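Local coordinates for CRISPR-associated protein, Cse1 family (Acidimicrobium ferrooxidans, PDB 4H3T) that probably serves as the large subunit of a type I-E CRISPR Cascade complex that helps recognise invading DNA, at residues Ala465-Arg468 / His469-Gly473; Asp479-Arg482 / Pro483-Glu486; Asp519-Arg522 / Arg523-Arg527. The protein carries 1 engineered substitution. All coordinates share one frame; numbering follows the deposited sequence. Where two conformers were deposited one is given.

Contact 1. Residues Ala465-Arg468 / His469-Gly473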
loop_
_atom_site.group_PDB
_atom_site.type_symbol
_atom_site.label_atom_id
_atom_site.label_comp_id
_atom_site.label_asym_id
_atom_site.label_seq_id
_atom_site.Cartn_x
_atom_site.Cartn_y
_atom_site.Cartn_z
ATOM N N ALA A 465 -16.376 -11.344 1.525
ATOM C CA ALA A 465 -17.160 -10.930 0.343
ATOM C C ALA A 465 -18.474 -10.230 0.773
ATOM O O ALA A 465 -18.715 -9.102 0.312
ATOM C CB ALA A 465 -17.418 -12.132 -0.577
ATOM N N PRO A 466 -19.154 -10.702 1.853
ATOM C CA PRO A 466 -20.331 -9.958 2.355
ATOM C C PRO A 466 -20.008 -8.559 2.876
ATOM O O PRO A 466 -20.765 -7.642 2.598
ATOM C CB PRO A 466 -20.805 -10.858 3.493
ATOM C CG PRO A 466 -20.408 -12.187 3.113
ATOM C CD PRO A 466 -19.089 -12.037 2.491
ATOM N N TYR A 467 -18.875 -8.349 3.611
ATOM C CA TYR A 467 -18.535 -7.004 4.094
ATOM C C TYR A 467 -18.274 -6.044 2.910
ATOM O O TYR A 467 -18.729 -4.917 2.892
ATOM C CB TYR A 467 -17.295 -7.017 5.020
ATOM C CG TYR A 467 -17.078 -5.647 5.594
ATOM C CD1 TYR A 467 -17.842 -5.202 6.679
ATOM C CD2 TYR A 467 -16.308 -4.697 4.911
ATOM C CE1 TYR A 467 -17.774 -3.891 7.112
ATOM C CE2 TYR A 467 -16.247 -3.384 5.336
ATOM C CZ TYR A 467 -16.925 -2.999 6.475
ATOM O OH TYR A 467 -16.908 -1.679 6.843
ATOM N N ARG A 468 -17.544 -6.499 1.930
ATOM C CA ARG A 468 -17.211 -5.660 0.768
ATOM C C ARG A 468 -18.480 -5.196 0.004
ATOM O O ARG A 468 -18.554 -4.030 -0.447
ATOM C CB ARG A 468 -16.260 -6.416 -0.149
ATOM C CG ARG A 468 -14.837 -6.621 0.472
ATOM C CD ARG A 468 -14.036 -7.578 -0.390
ATOM N NE ARG A 468 -12.714 -7.784 0.189
ATOM C CZ ARG A 468 -11.659 -6.996 0.036
ATOM N NH1 ARG A 468 -11.723 -5.935 -0.753
ATOM N NH2 ARG A 468 -10.529 -7.263 0.674
ATOM N N HIS A 469 -19.447 -6.104 -0.159
ATOM C CA HIS A 469 -20.771 -5.844 -0.764
ATOM C C HIS A 469 -21.544 -4.852 0.095
ATOM O O HIS A 469 -22.174 -3.954 -0.427
ATOM C CB HIS A 469 -21.594 -7.144 -0.921
ATOM C CG HIS A 469 -22.888 -6.968 -1.667
ATOM N ND1 HIS A 469 -24.134 -7.267 -1.072
ATOM C CD2 HIS A 469 -23.106 -6.612 -2.964
ATOM C CE1 HIS A 469 -25.053 -7.021 -2.000
ATOM N NE2 HIS A 469 -24.494 -6.631 -3.159
ATOM N N PHE A 470 -21.534 -5.038 1.407
ATOM C CA PHE A 470 -22.199 -4.128 2.333
ATOM C C PHE A 470 -21.588 -2.712 2.233
ATOM O O PHE A 470 -22.311 -1.730 2.098
ATOM C CB PHE A 470 -22.078 -4.695 3.797
ATOM C CG PHE A 470 -22.092 -3.681 4.914
ATOM C CD1 PHE A 470 -23.288 -3.231 5.454
ATOM C CD2 PHE A 470 -20.901 -3.137 5.394
ATOM C CE1 PHE A 470 -23.293 -2.214 6.421
ATOM C CE2 PHE A 470 -20.904 -2.130 6.334
ATOM C CZ PHE A 470 -22.094 -1.680 6.866
ATOM N N LEU A 471 -20.244 -2.621 2.253
ATOM C CA LEU A 471 -19.562 -1.344 2.200
ATOM C C LEU A 471 -19.854 -0.603 0.874
ATOM O O LEU A 471 -20.222 0.585 0.891
ATOM C CB LEU A 471 -18.039 -1.555 2.383
ATOM C CG LEU A 471 -17.158 -0.288 2.258
ATOM C CD1 LEU A 471 -17.473 0.675 3.373
ATOM C CD2 LEU A 471 -15.699 -0.569 2.365
ATOM N N THR A 472 -19.777 -1.324 -0.264
ATOM C CA THR A 472 -20.108 -0.741 -1.591
ATOM C C THR A 472 -21.543 -0.214 -1.607
ATOM O O THR A 472 -21.788 0.868 -2.162
ATOM C CB THR A 472 -19.854 -1.774 -2.739
ATOM O OG1 THR A 472 -18.428 -1.973 -2.800
ATOM C CG2 THR A 472 -20.330 -1.290 -4.074
ATOM N N GLY A 473 -22.463 -0.944 -0.985
ATOM C CA GLY A 473 -23.900 -0.556 -0.964
ATOM C C GLY A 473 -24.199 0.732 -0.210
ATOM O O GLY A 473 -25.200 1.389 -0.493
#
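The ring of Tyr-467 has Phe-470 CD2 over one face, with Tyr-467 CE1 and Phe-470 CD2 3.6 Å apart. The two ring planes make an angle of 51°, and the centroids are 5.3 Å apart. At the edge of the Phe-470 ring, in its plane, lies the carbonyl oxygen Tyr-467 O. On the Tyr-467 ring, Leu-471 CB comes in obliquely against CE2 at 3.9 Å, and Leu-471 CD2 also reaches this carbon. With CG anti to the backbone N (chi1 -174°), the tyrosine ring tips along the helix towards the residues of the next turn. It thus touches both Phe-470, three residues on, and Leu-471, four residues on. Two more rings join them: Trp-327 stacks on Tyr-467, and Trp-487 meets Tyr-467 edge-to-face and also meets the ring of Phe-470. The hydroxyl of this buried residue is hydrogen-bonded with Ala-402 O. An alanine here would take away the surface against which the Phe-470 ring rests and is likely to leave Ala-402 O without this mate.

The backbone bonds are regular. Leu-471 N gives a hydrogen bond to Tyr-467 O at 2.8 Å, and Phe-470 N gives one to Pro-466 O at 3.0 Å. Arg-468 O accepts from Thr-472 N at 3.0 Å. Thr-472 OG1 also comes within 3.1 Å of Arg-468 O. Arg-468 stretches straight out: NE makes a salt bridge with Asp-464, NH2 makes one with Asp-382, and NH1 is hydrogen-bonded to Arg-383 O. Pro-466 has no N-H for the turn before, which fits the kink at this point. This is i to i+3 and i to i+4 aromatic and aliphatic packing along the inner side of an alpha helix, in the C-terminal helical bundle of the Cse1 family.

Contact 2. Residues Asp479-Arg482 / Pro483-Glu486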
loop_
_atom_site.group_PDB
_atom_site.type_symbol
_atom_site.label_atom_id
_atom_site.label_comp_id
_atom_site.label_asym_id
_atom_site.label_seq_id
_atom_site.Cartn_x
_atom_site.Cartn_y
_atom_site.Cartn_z
ATOM N N ASP A 479 -31.306 6.162 4.268
ATOM C CA ASP A 479 -31.558 5.589 5.605
ATOM C C ASP A 479 -30.607 4.431 5.913
ATOM O O ASP A 479 -30.888 3.275 5.606
ATOM C CB ASP A 479 -33.021 5.118 5.770
ATOM C CG ASP A 479 -33.368 4.698 7.218
ATOM O OD1 ASP A 479 -32.429 4.654 8.085
ATOM O OD2 ASP A 479 -34.569 4.425 7.491
ATOM N N LEU A 480 -29.549 4.741 6.651
ATOM C CA LEU A 480 -28.489 3.802 6.979
ATOM C C LEU A 480 -28.885 2.822 8.097
ATOM O O LEU A 480 -28.118 1.925 8.392
ATOM C CB LEU A 480 -27.196 4.561 7.343
ATOM C CG LEU A 480 -26.636 5.400 6.188
ATOM C CD1 LEU A 480 -25.832 6.543 6.706
ATOM C CD2 LEU A 480 -25.829 4.560 5.215
ATOM N N GLU A 481 -30.084 2.926 8.671
ATOM C CA GLU A 481 -30.520 1.941 9.663
ATOM C C GLU A 481 -30.802 0.562 8.988
ATOM O O GLU A 481 -30.678 -0.474 9.614
ATOM C CB GLU A 481 -31.788 2.428 10.429
ATOM C CG GLU A 481 -31.641 2.254 11.932
ATOM C CD GLU A 481 -31.052 3.476 12.618
ATOM O OE1 GLU A 481 -31.806 4.156 13.357
ATOM O OE2 GLU A 481 -29.872 3.805 12.348
ATOM N N ARG A 482 -31.157 0.560 7.708
ATOM C CA ARG A 482 -31.458 -0.666 6.961
ATOM C C ARG A 482 -30.199 -1.511 6.744
ATOM O O ARG A 482 -30.181 -2.642 7.210
ATOM C CB ARG A 482 -32.132 -0.278 5.646
ATOM C CG ARG A 482 -32.717 -1.412 4.851
ATOM C CD ARG A 482 -33.465 -0.817 3.662
ATOM N NE ARG A 482 -34.520 0.133 4.062
ATOM C CZ ARG A 482 -35.787 -0.176 4.342
ATOM N NH1 ARG A 482 -36.205 -1.438 4.273
ATOM N NH2 ARG A 482 -36.647 0.774 4.692
ATOM N N PRO A 483 -29.096 -1.004 6.159
ATOM C CA PRO A 483 -27.916 -1.864 6.008
ATOM C C PRO A 483 -27.321 -2.308 7.367
ATOM O O PRO A 483 -26.727 -3.376 7.463
ATOM C CB PRO A 483 -26.963 -0.995 5.191
ATOM C CG PRO A 483 -27.434 0.423 5.383
ATOM C CD PRO A 483 -28.895 0.286 5.468
ATOM N N ARG A 484 -27.514 -1.499 8.418
ATOM C CA ARG A 484 -27.096 -1.815 9.799
ATOM C C ARG A 484 -27.853 -3.085 10.249
ATOM O O ARG A 484 -27.223 -4.069 10.629
ATOM C CB ARG A 484 -27.403 -0.596 10.706
ATOM C CG ARG A 484 -26.912 -0.680 12.126
ATOM C CD ARG A 484 -27.183 0.633 12.877
ATOM N NE ARG A 484 -26.147 1.669 12.684
ATOM C CZ ARG A 484 -25.016 1.784 13.371
ATOM N NH1 ARG A 484 -24.712 0.911 14.318
ATOM N NH2 ARG A 484 -24.204 2.798 13.149
ATOM N N ALA A 485 -29.200 -3.113 10.067
ATOM C CA ALA A 485 -30.014 -4.289 10.385
ATOM C C ALA A 485 -29.674 -5.498 9.452
ATOM O O ALA A 485 -29.573 -6.643 9.928
ATOM C CB ALA A 485 -31.506 -3.941 10.335
ATOM N N GLU A 486 -29.437 -5.260 8.161
ATOM C CA GLU A 486 -29.045 -6.354 7.247
ATOM C C GLU A 486 -27.737 -7.002 7.621
ATOM O O GLU A 486 -27.628 -8.230 7.606
ATOM C CB GLU A 486 -28.879 -5.843 5.815
ATOM C CG GLU A 486 -30.244 -5.461 5.235
ATOM C CD GLU A 486 -30.116 -4.597 3.993
ATOM O OE1 GLU A 486 -28.982 -4.272 3.563
ATOM O OE2 GLU A 486 -31.174 -4.226 3.460
#
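Arg-484 leaves the helix with its CB against two carbonyl oxygens of the turn before, 3.5 Å from both Glu-481 O and Leu-480 O. CG stands anti to the backbone N (chi1 -174°), which carries the chain past Glu-481. CD comes within 4.2 Å of Glu-481 OE2. NE is 4.3 Å from the same oxygen, but that oxygen stands far off the plane of the guanidinium. The planes of the two groups are 86° apart. No N-H points at the carboxylate, so any attraction here is probably between the charges alone. At the tip, NH1 is hydrogen-bonded to Phe-532 O and NH2 makes a salt bridge with Asp-404.

The backbone under this side chain is the first turn of a helix. Arg-484 N makes only a weak bond to Leu-480 O. Ala-485 N to Glu-481 O is normal. Before the turn, Asp-479 OD1 accepts a capping bond from Glu-481 N at 3.0 Å, from above the carboxylate plane. Pro-483 sits in this turn, with its CG 3.4 Å from Leu-480 O. On the outer side, Glu-486 OE2 touches Arg-482 CG at 3.5 Å.

The stretch starts helix 481-504. Leu-480 and Arg-484 face helix 397-415, Pro-483 packs on Leu-474 and Ile-477 of the preceding loop, and Phe-532 belongs to the end of helix 511-532.

Contact 3. Residues Asp519-Arg522 / Arg523-Arg527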
loop_
_atom_site.group_PDB
_atom_site.type_symbol
_atom_site.label_atom_id
_atom_site.label_comp_id
_atom_site.label_asym_id
_atom_site.label_seq_id
_atom_site.Cartn_x
_atom_site.Cartn_y
_atom_site.Cartn_z
ATOM N N ASP A 519 -24.323 -21.383 25.018
ATOM C CA ASP A 519 -25.055 -20.385 25.828
ATOM C C ASP A 519 -24.250 -19.099 25.960
ATOM O O ASP A 519 -24.795 -18.028 25.757
ATOM C CB ASP A 519 -25.394 -20.955 27.204
ATOM C CG ASP A 519 -26.228 -19.995 28.055
ATOM O OD1 ASP A 519 -27.309 -19.585 27.602
ATOM O OD2 ASP A 519 -25.722 -19.529 29.069
ATOM N N ARG A 520 -22.941 -19.212 26.244
ATOM C CA ARG A 520 -22.043 -18.061 26.348
ATOM C C ARG A 520 -21.931 -17.333 24.997
ATOM O O ARG A 520 -21.960 -16.128 24.964
ATOM C CB ARG A 520 -20.668 -18.505 26.827
ATOM C CG ARG A 520 -20.646 -18.988 28.281
ATOM C CD ARG A 520 -19.394 -19.788 28.593
ATOM N NE ARG A 520 -19.299 -20.048 30.024
ATOM C CZ ARG A 520 -18.320 -20.690 30.655
ATOM N NH1 ARG A 520 -17.332 -21.254 29.972
ATOM N NH2 ARG A 520 -18.313 -20.761 31.978
ATOM N N PHE A 521 -21.774 -18.066 23.915
ATOM C CA PHE A 521 -21.709 -17.520 22.535
ATOM C C PHE A 521 -22.995 -16.725 22.230
ATOM O O PHE A 521 -22.955 -15.557 21.811
ATOM C CB PHE A 521 -21.500 -18.685 21.506
ATOM C CG PHE A 521 -21.984 -18.457 20.093
ATOM C CD1 PHE A 521 -21.359 -17.538 19.273
ATOM C CD2 PHE A 521 -23.140 -19.069 19.630
ATOM C CE1 PHE A 521 -21.833 -17.279 18.002
ATOM C CE2 PHE A 521 -23.596 -18.837 18.333
ATOM C CZ PHE A 521 -22.961 -17.914 17.545
ATOM N N ARG A 522 -24.126 -17.352 22.462
ATOM C CA ARG A 522 -25.413 -16.734 22.147
ATOM C C ARG A 522 -25.684 -15.458 23.018
ATOM O O ARG A 522 -26.202 -14.460 22.482
ATOM C CB ARG A 522 -26.553 -17.785 22.273
ATOM C CG ARG A 522 -27.927 -17.328 21.847
ATOM C CD ARG A 522 -29.047 -18.192 22.429
ATOM N NE ARG A 522 -29.463 -17.684 23.745
ATOM C CZ ARG A 522 -29.264 -18.267 24.930
ATOM N NH1 ARG A 522 -28.667 -19.460 25.010
ATOM N NH2 ARG A 522 -29.684 -17.677 26.043
ATOM N N ARG A 523 -25.295 -15.463 24.309
ATOM C CA ARG A 523 -25.488 -14.291 25.165
ATOM C C ARG A 523 -24.568 -13.133 24.721
ATOM O O ARG A 523 -24.984 -11.980 24.731
ATOM C CB ARG A 523 -25.241 -14.602 26.683
ATOM C CG ARG A 523 -26.359 -15.429 27.344
ATOM C CD ARG A 523 -26.160 -15.794 28.875
ATOM N NE ARG A 523 -24.780 -15.508 29.337
ATOM C CZ ARG A 523 -23.821 -16.388 29.670
ATOM N NH1 ARG A 523 -24.069 -17.696 29.673
ATOM N NH2 ARG A 523 -22.616 -15.962 30.025
HETATM N N MSE A 524 -23.324 -13.439 24.398
HETATM C CA MSE A 524 -22.393 -12.407 23.960
HETATM C C MSE A 524 -22.849 -11.805 22.633
HETATM O O MSE A 524 -22.854 -10.587 22.467
HETATM C CB MSE A 524 -20.984 -12.937 23.825
HETATM C CG MSE A 524 -20.041 -11.834 23.351
HETATM SE SE MSE A 524 -18.121 -12.051 23.498
HETATM C CE MSE A 524 -17.865 -10.323 22.472
ATOM N N LEU A 525 -23.226 -12.662 21.704
ATOM C CA LEU A 525 -23.685 -12.238 20.386
ATOM C C LEU A 525 -24.923 -11.316 20.504
ATOM O O LEU A 525 -24.952 -10.275 19.864
ATOM C CB LEU A 525 -24.031 -13.450 19.525
ATOM C CG LEU A 525 -24.398 -13.157 18.049
ATOM C CD1 LEU A 525 -23.211 -12.469 17.315
ATOM C CD2 LEU A 525 -24.882 -14.462 17.342
ATOM N N ALA A 526 -25.891 -11.675 21.370
ATOM C CA ALA A 526 -27.099 -10.894 21.634
ATOM C C ALA A 526 -26.728 -9.511 22.192
ATOM O O ALA A 526 -27.240 -8.503 21.713
ATOM C CB ALA A 526 -28.024 -11.622 22.621
ATOM N N ARG A 527 -25.781 -9.463 23.149
ATOM C CA ARG A 527 -25.313 -8.200 23.704
ATOM C C ARG A 527 -24.674 -7.325 22.617
ATOM O O ARG A 527 -24.951 -6.123 22.547
ATOM C CB ARG A 527 -24.308 -8.424 24.831
ATOM C CG ARG A 527 -24.088 -7.210 25.711
ATOM C CD ARG A 527 -23.058 -7.494 26.784
ATOM N NE ARG A 527 -23.520 -8.489 27.756
ATOM C CZ ARG A 527 -24.335 -8.252 28.790
ATOM N NH1 ARG A 527 -24.826 -7.030 28.999
ATOM N NH2 ARG A 527 -24.677 -9.238 29.613
#
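Arg-523 turns its side chain back to Asp-519, one turn earlier. Its NH1 makes a salt bridge with Asp-519 OD2 at 2.5 Å. The oxygen lies in the guanidinium plane, at the edge. It is itself met from above the carboxylate plane, and the bond is bent to 138°. The distance is unusually short, so its exact length is doubtful; the chain also bends at an unusual chi3 of -12°. Arg-520 CA sits over one face of the guanidinium, away from its middle. The other carboxylate oxygen, Asp-519 OD1, accepts from Arg-522 NH1 at 2.9 Å on its anti side. Two arginines thus share one carboxylate, whose charge probably helps to balance both.

Met-524, a selenomethionine, sets CB 3.5 Å from Arg-520 O, and its N bonds to the same oxygen. Leu-525 comes next, on the buried side. Its CD2 lies 4.0 Å from Phe-521 CZ, and the two side chains run alongside each other. Phe-521 goes on to pack against Ala-495 and Ala-499 of helix 481-504. Ala-526 adds its CB near Arg-522 O, 3.4 Å away, and its N bonds to that oxygen.

The whole is an amphipathic helix: an i to i+3 and i to i+4 salt-bridge network on its outer side and an apolar i to i+4 pair on the side facing the bundle.

In the fold
The three contacts lie on three helices that follow one another in the chain: 445-473, 481-504 and 511-532. With helix 397-415 they make up the C-terminal helical bundle, and each contact has side chains that touch this fourth helix. Contacts 1 and 2 have centres about 13 Å apart and meet directly, Phe-470 CE1 packing 3.8 Å from Pro-483 O. Contact 3 stands apart. Its centre is about 25 Å from that of contact 1 and about 22 Å from that of contact 2, and its nearest atoms are about 14 Å and 11 Å away. All three contacts are structural packing within or at the surface of the bundle.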